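Local coordinates for protein pyruvate kinase (Cryptosporidium parvum, PDB 4DRS) that probably catalyses the last step of glycolysis, in which phosphoenolpyruvate and ADP are converted to pyruvate and ATP, at residues S174-E179 with V186-N191; A130-K135 with G144-I149; G163-I168 with N202-K207; K158-G163 with L178-D183. All coordinates share one frame; numbering follows the deposited sequence.

Contact 1: residues S174-E179 with V186-N191; sequences STQVLE and VCKVLN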
loop_
_atom_site.group_PDB
_atom_site.type_symbol
_atom_site.label_atom_id
_atom_site.label_comp_id
_atom_site.label_asym_id
_atom_site.label_seq_id
_atom_site.Cartn_x
_atom_site.Cartn_y
_atom_site.Cartn_z
ATOM N N SER A 174 -50.216 5.399 -19.926
ATOM C CA SER A 174 -50.517 4.731 -18.665
ATOM C C SER A 174 -52.019 4.505 -18.559
ATOM O O SER A 174 -52.809 5.443 -18.683
ATOM C CB SER A 174 -50.012 5.561 -17.484
ATOM O OG SER A 174 -50.189 4.870 -16.260
ATOM N N THR A 175 -52.405 3.249 -18.347
ATOM C CA THR A 175 -53.815 2.869 -18.285
ATOM C C THR A 175 -54.119 2.030 -17.045
ATOM O O THR A 175 -53.218 1.693 -16.272
ATOM C CB THR A 175 -54.252 2.095 -19.547
ATOM O OG1 THR A 175 -53.409 0.950 -19.727
ATOM C CG2 THR A 175 -54.185 2.979 -20.790
ATOM N N GLN A 176 -55.395 1.700 -16.860
ATOM C CA GLN A 176 -55.832 0.879 -15.738
ATOM C C GLN A 176 -57.014 0.015 -16.165
ATOM O O GLN A 176 -58.000 0.522 -16.705
ATOM C CB GLN A 176 -56.211 1.764 -14.549
ATOM C CG GLN A 176 -56.417 1.012 -13.243
ATOM C CD GLN A 176 -56.846 1.924 -12.110
ATOM O OE1 GLN A 176 -57.773 2.724 -12.253
ATOM N NE2 GLN A 176 -56.176 1.801 -10.969
ATOM N N VAL A 177 -56.903 -1.287 -15.914
ATOM C CA VAL A 177 -57.902 -2.262 -16.359
ATOM C C VAL A 177 -59.275 -1.994 -15.744
ATOM O O VAL A 177 -59.396 -1.792 -14.533
ATOM C CB VAL A 177 -57.458 -3.711 -16.050
ATOM C CG1 VAL A 177 -58.447 -4.716 -16.624
ATOM C CG2 VAL A 177 -56.063 -3.977 -16.596
ATOM N N LEU A 178 -60.296 -1.982 -16.598
ATOM C CA LEU A 178 -61.687 -1.829 -16.173
ATOM C C LEU A 178 -62.476 -3.117 -16.389
ATOM O O LEU A 178 -63.412 -3.413 -15.643
ATOM C CB LEU A 178 -62.363 -0.681 -16.929
ATOM C CG LEU A 178 -61.785 0.735 -16.842
ATOM C CD1 LEU A 178 -62.558 1.650 -17.779
ATOM C CD2 LEU A 178 -61.815 1.279 -15.419
ATOM N N GLU A 179 -62.094 -3.871 -17.416
ATOM C CA GLU A 179 -62.775 -5.109 -17.779
ATOM C C GLU A 179 -61.791 -6.096 -18.402
ATOM O O GLU A 179 -60.798 -5.693 -19.012
ATOM C CB GLU A 179 -63.917 -4.812 -18.757
ATOM C CG GLU A 179 -64.928 -5.939 -18.921
ATOM C CD GLU A 179 -65.932 -5.669 -20.025
ATOM O OE1 GLU A 179 -66.655 -4.652 -19.944
ATOM O OE2 GLU A 179 -66.005 -6.480 -20.972
ATOM N N VAL A 186 -60.286 -3.927 -21.366
ATOM C CA VAL A 186 -60.683 -2.529 -21.498
ATOM C C VAL A 186 -60.001 -1.735 -20.388
ATOM O O VAL A 186 -60.123 -2.069 -19.208
ATOM C CB VAL A 186 -62.220 -2.347 -21.436
ATOM C CG1 VAL A 186 -62.601 -0.892 -21.675
ATOM C CG2 VAL A 186 -62.911 -3.246 -22.453
ATOM N N CYS A 187 -59.271 -0.697 -20.782
ATOM C CA CYS A 187 -58.523 0.126 -19.841
ATOM C C CYS A 187 -59.039 1.559 -19.811
ATOM O O CYS A 187 -59.796 1.975 -20.691
ATOM C CB CYS A 187 -57.037 0.117 -20.196
ATOM S SG CYS A 187 -56.266 -1.513 -20.135
ATOM N N LYS A 188 -58.623 2.302 -18.788
ATOM C CA LYS A 188 -58.956 3.715 -18.669
ATOM C C LYS A 188 -57.679 4.539 -18.792
ATOM O O LYS A 188 -56.789 4.449 -17.939
ATOM C CB LYS A 188 -59.652 3.991 -17.333
ATOM C CG LYS A 188 -60.261 5.382 -17.215
ATOM C CD LYS A 188 -60.840 5.631 -15.827
ATOM C CE LYS A 188 -59.749 5.859 -14.790
ATOM N NZ LYS A 188 -60.320 6.082 -13.433
ATOM N N VAL A 189 -57.598 5.326 -19.865
ATOM C CA VAL A 189 -56.442 6.187 -20.128
ATOM C C VAL A 189 -56.262 7.183 -18.983
ATOM O O VAL A 189 -57.153 7.989 -18.702
ATOM C CB VAL A 189 -56.569 6.920 -21.484
ATOM C CG1 VAL A 189 -55.396 7.867 -21.703
ATOM C CG2 VAL A 189 -56.651 5.917 -22.627
ATOM N N LEU A 190 -55.111 7.106 -18.321
ATOM C CA LEU A 190 -54.840 7.914 -17.132
ATOM C C LEU A 190 -54.186 9.252 -17.466
ATOM O O LEU A 190 -54.493 10.268 -16.840
ATOM C CB LEU A 190 -53.978 7.136 -16.127
ATOM C CG LEU A 190 -54.489 5.779 -15.624
ATOM C CD1 LEU A 190 -53.370 4.987 -14.965
ATOM C CD2 LEU A 190 -55.679 5.925 -14.684
ATOM N N ASN A 191 -53.278 9.246 -18.442
ATOM C CA ASN A 191 -52.562 10.458 -18.847
ATOM C C ASN A 191 -52.490 10.623 -20.366
ATOM O O ASN A 191 -52.131 9.685 -21.085
ATOM C CB ASN A 191 -51.161 10.496 -18.227
ATOM C CG ASN A 191 -51.192 10.561 -16.707
ATOM O OD1 ASN A 191 -51.543 9.589 -16.036
ATOM N ND2 ASN A 191 -50.813 11.710 -16.159
#
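T175 and C187 face each other with torsions that set their heavier atoms alongside: T175 places OG1 between its backbone N and carbonyl carbon (chi1 56°), and C187 swings SG beside its own backbone N (chi1 -61°), so that T175 OG1 lies 3.8 Å from C187 SG. The backbones themselves bring T175 CB and C187 CB to 3.5 Å. That hydroxyl is engaged elsewhere, in a hydrogen bond with V166 O of the adjoining strand. Further along, L190 lays its side chain over the backbone of S174 and T175, so that L190 CD1 approaches S174 OG to 3.4 Å.

The backbones are joined by an antiparallel ladder. L190 N bonds to S174 O at 2.9 Å, K188 N to Q176 O, and Q176 N returns only a weak bond to K188 O. V177 and C187 form a non-hydrogen-bonded pair. Beyond them the register slips by one residue, and V186 O takes two donors: L178 N at 2.6 Å, almost in line with the carbonyl bond, and E179 N at 3.2 Å, in the carbonyl plane on a lone pair. V186 N answers to E179 O at 3.0 Å from above the carbonyl plane. The extra residue turns L178 toward the partner strand, where its CD1 lies 3.8 Å from K188 CB and the two side chains pass at a slant. Two consecutive residues facing V186 make a classic beta bulge, here built into the hairpin of strands 173-180 and 184-188 within the small mixed sheet beside the enzyme's TIM barrel.

Contact 2: residues A130-K135 with G144-I149; sequences AGQTLK and GNSECI
K135 and C148 form a parallel beta bridge, the pairing by which strand 148-150 is added as an outermost strand of the small mixed sheet, beside strand 133-137. As expected of a parallel bridge, K135 uses both its backbone polar groups on the residues flanking C148: K135 N donates to E147 O at 2.8 Å in a nearly straight bond (N-H...O 165°), and K135 O accepts from I149 N at 3.0 Å, with the donor tilted from the carbonyl plane. C148 CA adds a CA-H...O contact to the same K135 O.

The approach to the strand is organised by N145, whose OD1 accepts from two successive amides, E147 N and C148 N, each at 2.8 Å. The first bond closes an Asx turn and the second an Asx motif. S146 O, at this turn, receives a weak bond from Q132 NE2 at 2.9 Å, while Q132 OE1 is taken by K129 N, which fixes the other end of the amide. On the opposite strand edge, L134 O accepts from C187 N and thereby ties strand 133-137 to strand 184-188.

K135 runs out fully extended, its ammonium end making a cation-pi contact with F184, and on the way its CD passes 3.8 Å from C148 SG.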
loop_
_atom_site.group_PDB
_atom_site.type_symbol
_atom_site.label_atom_id
_atom_site.label_comp_id
_atom_site.label_asym_id
_atom_site.label_seq_id
_atom_site.Cartn_x
_atom_site.Cartn_y
_atom_site.Cartn_z
ATOM N N ALA A 130 -56.731 11.437 -21.587
ATOM C CA ALA A 130 -57.112 10.868 -20.293
ATOM C C ALA A 130 -58.624 10.874 -20.080
ATOM O O ALA A 130 -59.302 11.843 -20.426
ATOM C CB ALA A 130 -56.416 11.615 -19.166
ATOM N N GLY A 131 -59.143 9.784 -19.519
ATOM C CA GLY A 131 -60.575 9.655 -19.255
ATOM C C GLY A 131 -61.294 8.688 -20.179
ATOM O O GLY A 131 -62.226 7.998 -19.757
ATOM N N GLN A 132 -60.868 8.644 -21.442
ATOM C CA GLN A 132 -61.447 7.734 -22.430
ATOM C C GLN A 132 -61.130 6.279 -22.082
ATOM O O GLN A 132 -60.107 5.992 -21.453
ATOM C CB GLN A 132 -60.956 8.074 -23.847
ATOM C CG GLN A 132 -59.556 7.572 -24.175
ATOM C CD GLN A 132 -59.139 7.862 -25.604
ATOM O OE1 GLN A 132 -58.809 8.996 -25.952
ATOM N NE2 GLN A 132 -59.135 6.828 -26.437
ATOM N N THR A 133 -62.015 5.370 -22.481
ATOM C CA THR A 133 -61.804 3.945 -22.238
ATOM C C THR A 133 -61.228 3.270 -23.482
ATOM O O THR A 133 -61.917 3.111 -24.495
ATOM C CB THR A 133 -63.091 3.222 -21.772
ATOM O OG1 THR A 133 -64.043 3.179 -22.842
ATOM C CG2 THR A 133 -63.708 3.920 -20.561
ATOM N N LEU A 134 -59.954 2.891 -23.399
ATOM C CA LEU A 134 -59.260 2.236 -24.505
ATOM C C LEU A 134 -59.337 0.716 -24.400
ATOM O O LEU A 134 -59.019 0.138 -23.359
ATOM C CB LEU A 134 -57.795 2.683 -24.570
ATOM C CG LEU A 134 -56.885 1.985 -25.588
ATOM C CD1 LEU A 134 -57.106 2.515 -27.001
ATOM C CD2 LEU A 134 -55.427 2.119 -25.184
ATOM N N LYS A 135 -59.760 0.084 -25.491
ATOM C CA LYS A 135 -59.817 -1.370 -25.591
ATOM C C LYS A 135 -58.512 -1.904 -26.183
ATOM O O LYS A 135 -57.896 -1.251 -27.029
ATOM C CB LYS A 135 -61.010 -1.786 -26.456
ATOM C CG LYS A 135 -61.296 -3.280 -26.489
ATOM C CD LYS A 135 -62.455 -3.589 -27.425
ATOM C CE LYS A 135 -62.675 -5.087 -27.562
ATOM N NZ LYS A 135 -63.805 -5.394 -28.482
ATOM N N GLY A 144 -55.676 -1.152 -35.582
ATOM C CA GLY A 144 -56.226 -0.525 -34.384
ATOM C C GLY A 144 -56.403 0.976 -34.485
ATOM O O GLY A 144 -55.507 1.688 -34.939
ATOM N N ASN A 145 -57.567 1.454 -34.054
ATOM C CA ASN A 145 -57.870 2.885 -34.055
ATOM C C ASN A 145 -57.561 3.559 -32.713
ATOM O O ASN A 145 -56.717 3.084 -31.947
ATOM C CB ASN A 145 -59.325 3.139 -34.489
ATOM C CG ASN A 145 -60.328 2.272 -33.744
ATOM O OD1 ASN A 145 -60.276 2.142 -32.521
ATOM N ND2 ASN A 145 -61.261 1.686 -34.485
ATOM N N SER A 146 -58.248 4.669 -32.447
ATOM C CA SER A 146 -58.078 5.442 -31.218
ATOM C C SER A 146 -58.883 4.854 -30.057
ATOM O O SER A 146 -58.837 5.366 -28.934
ATOM C CB SER A 146 -58.501 6.895 -31.459
ATOM O OG SER A 146 -58.210 7.715 -30.342
ATOM N N GLU A 147 -59.613 3.776 -30.333
ATOM C CA GLU A 147 -60.524 3.182 -29.358
ATOM C C GLU A 147 -60.170 1.728 -29.045
ATOM O O GLU A 147 -60.330 1.279 -27.907
ATOM C CB GLU A 147 -61.971 3.280 -29.859
ATOM C CG GLU A 147 -62.410 4.696 -30.224
ATOM C CD GLU A 147 -63.533 4.722 -31.245
ATOM O OE1 GLU A 147 -64.637 4.222 -30.938
ATOM O OE2 GLU A 147 -63.312 5.256 -32.354
ATOM N N CYS A 148 -59.690 0.999 -30.051
ATOM C CA CYS A 148 -59.329 -0.409 -29.890
ATOM C C CYS A 148 -58.019 -0.749 -30.600
ATOM O O CYS A 148 -57.998 -0.955 -31.817
ATOM C CB CYS A 148 -60.465 -1.312 -30.386
ATOM S SG CYS A 148 -60.103 -3.084 -30.335
ATOM N N ILE A 149 -56.931 -0.799 -29.833
ATOM C CA ILE A 149 -55.621 -1.194 -30.363
ATOM C C ILE A 149 -55.374 -2.697 -30.206
ATOM O O ILE A 149 -56.150 -3.402 -29.553
ATOM C CB ILE A 149 -54.450 -0.394 -29.733
ATOM C CG1 ILE A 149 -54.392 -0.599 -28.212
ATOM C CG2 ILE A 149 -54.548 1.083 -30.097
ATOM C CD1 ILE A 149 -53.045 -0.281 -27.595
#

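Contact 3: residues G163-I168 with N202-K207; sequences GSTVLI and NLPGCK
L167, N202 and P204 lose the most surface where strand 165-168 meets the end of strand 201-202 and the loop after it. L167 and N202 form an antiparallel hydrogen-bonded pair with two backbone bonds: L167 N to N202 O at 2.8 Å, nearly straight, and N202 N to L167 O at 2.6 Å. Their side chains leave the same face of the sheet, with L167 CB and N202 CB 3.9 Å apart.

P204 takes over where the pairing ends. Its CD and CG atoms carry the contact: P204 CD abuts T165 O at 3.2 Å, and P204 CG sits 3.8 Å from L167 CD1. L167 reaches the ring because its CG stands beside the backbone N (chi1 -63°), the remainder of the chain being extended. The T165 side chain crosses the ring at about a right angle. On the other face the V166 and L203 side chains lie side by side, pointing the same way, with V166 CG1 3.8 Å from L203 CD2. L203 also opens a type II turn closed by C206 N on L203 O.

L167 and N202 both rest on M299 of helix 297-300, and the N202 side chain is about 9 Å from that of R116, an ADP-binding residue, though no ADP is bound to this chain. Strand 165-168 is thus flanked by strand 201-202 and, through V166 and T175, by strand 173-180.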
loop_
_atom_site.group_PDB
_atom_site.type_symbol
_atom_site.label_atom_id
_atom_site.label_comp_id
_atom_site.label_asym_id
_atom_site.label_seq_id
_atom_site.Cartn_x
_atom_site.Cartn_y
_atom_site.Cartn_z
ATOM N N GLY A 163 -57.975 -3.311 -12.078
ATOM C CA GLY A 163 -57.166 -2.368 -11.308
ATOM C C GLY A 163 -55.685 -2.349 -11.650
ATOM O O GLY A 163 -54.979 -1.404 -11.286
ATOM N N SER A 164 -55.212 -3.387 -12.343
ATOM C CA SER A 164 -53.816 -3.458 -12.800
ATOM C C SER A 164 -53.486 -2.322 -13.765
ATOM O O SER A 164 -54.359 -1.838 -14.492
ATOM C CB SER A 164 -53.519 -4.802 -13.475
ATOM O OG SER A 164 -53.635 -5.883 -12.565
ATOM N N THR A 165 -52.223 -1.906 -13.764
ATOM C CA THR A 165 -51.760 -0.848 -14.659
ATOM C C THR A 165 -51.019 -1.424 -15.869
ATOM O O THR A 165 -50.169 -2.306 -15.726
ATOM C CB THR A 165 -50.872 0.186 -13.930
ATOM O OG1 THR A 165 -49.749 -0.476 -13.333
ATOM C CG2 THR A 165 -51.667 0.914 -12.845
ATOM N N VAL A 166 -51.363 -0.930 -17.055
ATOM C CA VAL A 166 -50.718 -1.352 -18.294
ATOM C C VAL A 166 -49.983 -0.158 -18.894
ATOM O O VAL A 166 -50.587 0.891 -19.136
ATOM C CB VAL A 166 -51.735 -1.921 -19.312
ATOM C CG1 VAL A 166 -51.023 -2.457 -20.545
ATOM C CG2 VAL A 166 -52.586 -3.013 -18.678
ATOM N N LEU A 167 -48.679 -0.318 -19.115
ATOM C CA LEU A 167 -47.843 0.754 -19.659
ATOM C C LEU A 167 -47.475 0.505 -21.115
ATOM O O LEU A 167 -47.088 -0.601 -21.483
ATOM C CB LEU A 167 -46.573 0.942 -18.820
ATOM C CG LEU A 167 -46.724 1.371 -17.355
ATOM C CD1 LEU A 167 -45.363 1.424 -16.678
ATOM C CD2 LEU A 167 -47.438 2.710 -17.217
ATOM N N ILE A 168 -47.598 1.542 -21.936
ATOM C CA ILE A 168 -47.280 1.445 -23.358
ATOM C C ILE A 168 -46.201 2.462 -23.736
ATOM O O ILE A 168 -46.210 3.594 -23.245
ATOM C CB ILE A 168 -48.545 1.591 -24.237
ATOM C CG1 ILE A 168 -49.564 0.506 -23.865
ATOM C CG2 ILE A 168 -48.194 1.506 -25.719
ATOM C CD1 ILE A 168 -50.928 0.649 -24.507
ATOM N N ASN A 202 -45.824 -2.833 -21.071
ATOM C CA ASN A 202 -45.350 -3.296 -19.770
ATOM C C ASN A 202 -46.491 -3.593 -18.810
ATOM O O ASN A 202 -47.507 -2.891 -18.802
ATOM C CB ASN A 202 -44.424 -2.257 -19.144
ATOM C CG ASN A 202 -43.221 -1.941 -20.012
ATOM O OD1 ASN A 202 -42.308 -2.757 -20.151
ATOM N ND2 ASN A 202 -43.210 -0.743 -20.596
ATOM N N LEU A 203 -46.307 -4.631 -17.997
ATOM C CA LEU A 203 -47.290 -5.017 -16.988
ATOM C C LEU A 203 -46.648 -5.063 -15.596
ATOM O O LEU A 203 -46.240 -6.134 -15.133
ATOM C CB LEU A 203 -47.931 -6.368 -17.340
ATOM C CG LEU A 203 -48.517 -6.579 -18.741
ATOM C CD1 LEU A 203 -48.956 -8.024 -18.911
ATOM C CD2 LEU A 203 -49.672 -5.629 -19.027
ATOM N N PRO A 204 -46.553 -3.892 -14.925
ATOM C CA PRO A 204 -45.946 -3.784 -13.593
ATOM C C PRO A 204 -46.628 -4.677 -12.560
ATOM O O PRO A 204 -47.859 -4.704 -12.476
ATOM C CB PRO A 204 -46.151 -2.308 -13.230
ATOM C CG PRO A 204 -46.280 -1.609 -14.537
ATOM C CD PRO A 204 -47.010 -2.578 -15.418
ATOM N N GLY A 205 -45.822 -5.409 -11.794
ATOM C CA GLY A 205 -46.327 -6.316 -10.765
ATOM C C GLY A 205 -47.037 -7.555 -11.292
ATOM O O GLY A 205 -47.636 -8.306 -10.518
ATOM N N CYS A 206 -46.972 -7.769 -12.604
ATOM C CA CYS A 206 -47.614 -8.919 -13.234
ATOM C C CYS A 206 -46.580 -9.845 -13.868
ATOM O O CYS A 206 -45.599 -9.388 -14.458
ATOM C CB CYS A 206 -48.636 -8.466 -14.283
ATOM S SG CYS A 206 -49.982 -7.428 -13.654
ATOM N N LYS A 207 -46.804 -11.149 -13.726
ATOM C CA LYS A 207 -45.951 -12.153 -14.349
ATOM C C LYS A 207 -46.318 -12.289 -15.824
ATOM O O LYS A 207 -47.476 -12.545 -16.166
ATOM C CB LYS A 207 -46.076 -13.502 -13.617
ATOM C CG LYS A 207 -45.257 -14.656 -14.196
ATOM C CD LYS A 207 -43.750 -14.434 -14.077
ATOM C CE LYS A 207 -42.958 -15.696 -14.399
ATOM N NZ LYS A 207 -43.037 -16.096 -15.837
#

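Contact 4: residues K158-G163 with L178-D183; sequences KSVQIG and LEIGDD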
loop_
_atom_site.group_PDB
_atom_site.type_symbol
_atom_site.label_atom_id
_atom_site.label_comp_id
_atom_site.label_asym_id
_atom_site.label_seq_id
_atom_site.Cartn_x
_atom_site.Cartn_y
_atom_site.Cartn_z
ATOM N N LYS A 158 -55.401 -13.143 -19.067
ATOM C CA LYS A 158 -55.129 -14.023 -17.934
ATOM C C LYS A 158 -53.890 -13.598 -17.134
ATOM O O LYS A 158 -53.400 -14.355 -16.296
ATOM C CB LYS A 158 -54.978 -15.473 -18.418
ATOM C CG LYS A 158 -56.178 -15.998 -19.198
ATOM C CD LYS A 158 -55.956 -17.403 -19.740
ATOM C CE LYS A 158 -56.206 -18.465 -18.681
ATOM N NZ LYS A 158 -56.317 -19.829 -19.265
ATOM N N SER A 159 -53.398 -12.387 -17.389
ATOM C CA SER A 159 -52.178 -11.890 -16.745
ATOM C C SER A 159 -52.399 -10.622 -15.921
ATOM O O SER A 159 -51.549 -10.246 -15.110
ATOM C CB SER A 159 -51.085 -11.649 -17.789
ATOM O OG SER A 159 -50.754 -12.855 -18.453
ATOM N N VAL A 160 -53.533 -9.964 -16.146
ATOM C CA VAL A 160 -53.912 -8.779 -15.377
ATOM C C VAL A 160 -55.150 -9.049 -14.519
ATOM O O VAL A 160 -55.781 -10.100 -14.636
ATOM C CB VAL A 160 -54.157 -7.543 -16.283
ATOM C CG1 VAL A 160 -52.884 -7.161 -17.028
ATOM C CG2 VAL A 160 -55.307 -7.786 -17.254
ATOM N N GLN A 161 -55.475 -8.100 -13.648
ATOM C CA GLN A 161 -56.733 -8.120 -12.901
ATOM C C GLN A 161 -57.343 -6.720 -12.897
ATOM O O GLN A 161 -56.664 -5.749 -13.234
ATOM C CB GLN A 161 -56.526 -8.648 -11.476
ATOM C CG GLN A 161 -55.372 -8.004 -10.719
ATOM C CD GLN A 161 -55.303 -8.434 -9.266
ATOM O OE1 GLN A 161 -55.357 -9.622 -8.948
ATOM N NE2 GLN A 161 -55.173 -7.461 -8.372
ATOM N N ILE A 162 -58.624 -6.620 -12.542
ATOM C CA ILE A 162 -59.291 -5.322 -12.445
ATOM C C ILE A 162 -58.463 -4.420 -11.531
ATOM O O ILE A 162 -58.244 -4.745 -10.363
ATOM C CB ILE A 162 -60.740 -5.446 -11.901
ATOM C CG1 ILE A 162 -61.563 -6.468 -12.708
ATOM C CG2 ILE A 162 -61.419 -4.080 -11.829
ATOM C CD1 ILE A 162 -61.923 -6.064 -14.127
ATOM N N GLY A 163 -57.975 -3.311 -12.078
ATOM C CA GLY A 163 -57.166 -2.368 -11.308
ATOM C C GLY A 163 -55.685 -2.349 -11.650
ATOM O O GLY A 163 -54.979 -1.404 -11.286
ATOM N N LEU A 178 -60.296 -1.982 -16.598
ATOM C CA LEU A 178 -61.687 -1.829 -16.173
ATOM C C LEU A 178 -62.476 -3.117 -16.389
ATOM O O LEU A 178 -63.412 -3.413 -15.643
ATOM C CB LEU A 178 -62.363 -0.681 -16.929
ATOM C CG LEU A 178 -61.785 0.735 -16.842
ATOM C CD1 LEU A 178 -62.558 1.650 -17.779
ATOM C CD2 LEU A 178 -61.815 1.279 -15.419
ATOM N N GLU A 179 -62.094 -3.871 -17.416
ATOM C CA GLU A 179 -62.775 -5.109 -17.779
ATOM C C GLU A 179 -61.791 -6.096 -18.402
ATOM O O GLU A 179 -60.798 -5.693 -19.012
ATOM C CB GLU A 179 -63.917 -4.812 -18.757
ATOM C CG GLU A 179 -64.928 -5.939 -18.921
ATOM C CD GLU A 179 -65.932 -5.669 -20.025
ATOM O OE1 GLU A 179 -66.655 -4.652 -19.944
ATOM O OE2 GLU A 179 -66.005 -6.480 -20.972
ATOM N N ILE A 180 -62.072 -7.385 -18.237
ATOM C CA ILE A 180 -61.280 -8.447 -18.851
ATOM C C ILE A 180 -62.214 -9.425 -19.561
ATOM O O ILE A 180 -63.124 -9.988 -18.945
ATOM C CB ILE A 180 -60.419 -9.200 -17.810
ATOM C CG1 ILE A 180 -59.379 -8.262 -17.192
ATOM C CG2 ILE A 180 -59.734 -10.407 -18.437
ATOM C CD1 ILE A 180 -58.849 -8.730 -15.852
ATOM N N GLY A 181 -61.986 -9.615 -20.859
ATOM C CA GLY A 181 -62.767 -10.562 -21.651
ATOM C C GLY A 181 -61.978 -11.802 -22.021
ATOM O O GLY A 181 -60.905 -12.055 -21.464
ATOM N N ASP A 182 -62.514 -12.578 -22.961
ATOM C CA ASP A 182 -61.856 -13.795 -23.434
ATOM C C ASP A 182 -60.554 -13.488 -24.178
ATOM O O ASP A 182 -59.527 -14.128 -23.934
ATOM C CB ASP A 182 -62.800 -14.602 -24.331
ATOM C CG ASP A 182 -62.143 -15.848 -24.898
ATOM O OD1 ASP A 182 -61.718 -16.716 -24.105
ATOM O OD2 ASP A 182 -62.053 -15.958 -26.138
ATOM N N ASP A 183 -60.606 -12.504 -25.073
ATOM C CA ASP A 183 -59.459 -12.148 -25.907
ATOM C C ASP A 183 -59.183 -10.639 -25.957
ATOM O O ASP A 183 -58.713 -10.119 -26.973
ATOM C CB ASP A 183 -59.619 -12.734 -27.321
ATOM C CG ASP A 183 -60.932 -12.336 -27.992
ATOM O OD1 ASP A 183 -61.354 -11.162 -27.885
ATOM O OD2 ASP A 183 -61.537 -13.209 -28.651
#
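I180 carries this contact into the loop that holds V160, Q161 and I162. Its CB leaves the strand toward that loop, and the first torsion puts CG1 beside the backbone N (chi1 -64°), aiming the longer branch at V160. CG1 is the first atom of that branch to touch, meeting V160 CG2 at 4.1 Å. The chain then continues almost straight (chi2 159°) to CD1, which meets loop atoms. I180 CD1 lies 3.6 Å from V160 O, 3.7 Å from Q161 CA, and 3.9 Å from both V160 CG2 and I162 N. One methyl group therefore touches three successive residues, backbone as much as side chain. The V160 and I180 side chains meet at a slant, and I185 of strand 184-188 touches both.

I162 supplies the return contact. Its chain bends at the second torsion (chi2 -70°), which brings I162 CD1 over the strand backbone, 3.4 Å from L178 O and 3.9 Å from E179 CA. The two terminal methyls, I162 CD1 and I180 CD1, are a loose 4.4 Å apart.

Some polar groups of the loop are bonded elsewhere: S159 OG to L155 O and Y153 OH, and Q161 N to S164 OG. Between the two segments there are no hydrogen bonds at all, and none of the touching residues is buried. Such methyl contacts have little directional demand, so they probably fit the loop against the strand without fixing its register, which is more likely set by directional bonds next door, such as the backbone pairing of G163 with V177.

In the fold
All four contacts lie in or against the small mixed sheet, part of a domain inserted in the chain between barrel strands 105-109 and 232-235, as is familiar in pyruvate kinases. Contacts 1, 2 and 3 are partly buried and rest on backbone hydrogen bonds: an antiparallel ladder in contact 1, one parallel bridge in contact 2, one antiparallel bridge in contact 3. Contact 4 lies at the surface and is made by methyl contacts without hydrogen bonds. Contacts 1 and 4 share strand 173-180, including L178 and E179, while a probable hydrogen bond between V189 O and G131 N joins contact 1 to contact 2. Contact 1 is nested within the chain loop closed by contact 3, and I149 CD1 packs on I168 CD1 between contacts 2 and 3.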